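Local coordinates for protein pyruvate kinase (Pseudomonas aeruginosa, PDB 6QXL) that probably catalyses the last step of glycolysis, transferring the phosphoryl group of phosphoenolpyruvate to ADP to yield pyruvate and ATP, at residues A233-I238 with R272-V277. Residues are numbered along the deposited sequence; the frame is centred on the assembly and turned at random.
Sequences ALDGLI and RRNNKV
Asp235 OD1 and Asn274 ND2 are both hydrogen-bonded to His270, a turn earlier in helix 260-273: the carboxylate oxygen to its ring ND1, the amide nitrogen to its carbonyl oxygen. The two side chains do not bond to each other, although Asp235 CG lies 4.4 Å from Asn274 ND2. Arg239 adds weaker links to both, a weak hydrogen bond to Asn274 OD1 and a long, weak ion pair with Asp235 OD2.

Next to these polar groups the contact is largely aliphatic. With chi1 of Ile238 at -71°, CG1 sits beside the backbone N and CG2 is thrown anti to it, and that methyl touches both Lys276 CG at 3.7 Å and Asn274 CB at 3.9 Å. Within the TIM barrel of pyruvate kinase, two helices outside the barrel, 231-239 and 260-273, meet here, where the second ends in a Schellman motif: Asn275, with positive phi, is its C-prime residue, and Asn275 N bonds to Arg272 O at 2.9 Å. From this turn the chain enters barrel strand 277-281. The Lys276 chain, bent at chi2 (-55°), passes the C-terminal part of helix 231-239 with Lys276 CE 3.5 Å from Ile238 O, and its NZ makes a weak hydrogen bond to Ser241 O.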
loop_
_atom_site.group_PDB
_atom_site.type_symbol
_atom_site.label_atom_id
_atom_site.label_comp_id
_atom_site.label_asym_id
_atom_site.label_seq_id
_atom_site.Cartn_x
_atom_site.Cartn_y
_atom_site.Cartn_z
ATOM N N ALA A 233 9.083 23.845 -14.514
ATOM C CA ALA A 233 8.402 25.104 -14.845
ATOM C C ALA A 233 7.276 25.392 -13.836
ATOM O O ALA A 233 7.227 26.457 -13.227
ATOM C CB ALA A 233 7.873 25.049 -16.259
ATOM N N LEU A 234 6.400 24.418 -13.644
ATOM C CA LEU A 234 5.258 24.585 -12.760
ATOM C C LEU A 234 5.694 24.785 -11.313
ATOM O O LEU A 234 5.273 25.734 -10.666
ATOM C CB LEU A 234 4.342 23.367 -12.873
ATOM C CG LEU A 234 3.112 23.368 -11.979
ATOM C CD1 LEU A 234 2.170 24.499 -12.352
ATOM C CD2 LEU A 234 2.410 22.047 -12.044
ATOM N N ASP A 235 6.540 23.898 -10.815
ATOM C CA ASP A 235 6.981 23.972 -9.416
ATOM C C ASP A 235 7.745 25.269 -9.120
ATOM O O ASP A 235 7.625 25.839 -8.030
ATOM C CB ASP A 235 7.818 22.737 -9.028
ATOM C CG ASP A 235 6.970 21.466 -8.839
ATOM O OD1 ASP A 235 5.778 21.463 -9.205
ATOM O OD2 ASP A 235 7.491 20.447 -8.327
ATOM N N GLY A 236 8.503 25.752 -10.101
ATOM C CA GLY A 236 9.199 27.022 -9.957
ATOM C C GLY A 236 8.232 28.162 -9.759
ATOM O O GLY A 236 8.389 28.986 -8.859
ATOM N N LEU A 237 7.213 28.187 -10.601
ATOM C CA LEU A 237 6.184 29.213 -10.517
ATOM C C LEU A 237 5.396 29.128 -9.225
ATOM O O LEU A 237 5.094 30.141 -8.609
ATOM C CB LEU A 237 5.277 29.076 -11.726
ATOM C CG LEU A 237 4.256 30.134 -12.058
ATOM C CD1 LEU A 237 4.831 31.531 -11.914
ATOM C CD2 LEU A 237 3.843 29.856 -13.502
ATOM N N ILE A 238 5.092 27.919 -8.790
ATOM C CA ILE A 238 4.363 27.722 -7.535
ATOM C C ILE A 238 5.190 28.216 -6.347
ATOM O O ILE A 238 4.672 28.882 -5.460
ATOM C CB ILE A 238 3.972 26.244 -7.351
ATOM C CG1 ILE A 238 2.869 25.870 -8.329
ATOM C CG2 ILE A 238 3.510 25.970 -5.932
ATOM C CD1 ILE A 238 2.455 24.423 -8.322
ATOM N N ARG A 272 -0.359 22.075 -3.076
ATOM C CA ARG A 272 -0.454 21.622 -1.692
ATOM C C ARG A 272 0.885 21.076 -1.190
ATOM O O ARG A 272 1.282 21.338 -0.060
ATOM C CB ARG A 272 -1.559 20.577 -1.530
ATOM C CG ARG A 272 -2.953 21.099 -1.790
ATOM C CD ARG A 272 -4.018 20.022 -1.847
ATOM N NE ARG A 272 -4.083 19.286 -0.614
ATOM C CZ ARG A 272 -3.926 17.968 -0.458
ATOM N NH1 ARG A 272 -3.774 17.157 -1.504
ATOM N NH2 ARG A 272 -3.970 17.457 0.775
ATOM N N ARG A 273 1.594 20.338 -2.026
ATOM C CA ARG A 273 2.888 19.795 -1.619
ATOM C C ARG A 273 3.889 20.881 -1.276
ATOM O O ARG A 273 4.672 20.704 -0.342
ATOM C CB ARG A 273 3.485 18.936 -2.701
ATOM C CG ARG A 273 2.826 17.628 -2.794
ATOM C CD ARG A 273 3.611 16.791 -3.751
ATOM N NE ARG A 273 2.967 15.499 -3.776
ATOM C CZ ARG A 273 3.098 14.602 -4.734
ATOM N NH1 ARG A 273 3.851 14.849 -5.814
ATOM N NH2 ARG A 273 2.394 13.477 -4.629
ATOM N N ASN A 274 3.841 21.988 -2.006
ATOM C CA ASN A 274 4.698 23.129 -1.708
ATOM C C ASN A 274 4.078 24.117 -0.709
ATOM O O ASN A 274 4.532 25.241 -0.606
ATOM C CB ASN A 274 5.074 23.856 -2.995
ATOM C CG ASN A 274 5.958 23.035 -3.876
ATOM O OD1 ASN A 274 7.165 22.983 -3.658
ATOM N ND2 ASN A 274 5.366 22.389 -4.869
ATOM N N ASN A 275 3.053 23.691 0.016
ATOM C CA ASN A 275 2.441 24.505 1.067
ATOM C C ASN A 275 1.879 25.828 0.582
ATOM O O ASN A 275 2.016 26.837 1.234
ATOM C CB ASN A 275 3.430 24.683 2.223
ATOM C CG ASN A 275 3.838 23.361 2.854
ATOM O OD1 ASN A 275 3.004 22.501 3.085
ATOM N ND2 ASN A 275 5.092 23.217 3.184
ATOM N N LYS A 276 1.227 25.789 -0.574
ATOM C CA LYS A 276 0.529 26.940 -1.134
ATOM C C LYS A 276 -0.960 26.693 -1.212
ATOM O O LYS A 276 -1.411 25.559 -1.218
ATOM C CB LYS A 276 1.052 27.249 -2.525
ATOM C CG LYS A 276 2.560 27.296 -2.609
ATOM C CD LYS A 276 3.170 28.269 -1.619
ATOM C CE LYS A 276 4.641 28.472 -1.934
ATOM N NZ LYS A 276 5.182 29.450 -0.963
ATOM N N VAL A 277 -1.699 27.783 -1.317
ATOM C CA VAL A 277 -3.162 27.748 -1.460
ATOM C C VAL A 277 -3.491 27.603 -2.940
ATOM O O VAL A 277 -2.752 28.101 -3.791
ATOM C CB VAL A 277 -3.768 29.055 -0.916
ATOM C CG1 VAL A 277 -5.277 29.019 -0.948
ATOM C CG2 VAL A 277 -3.318 29.287 0.507
#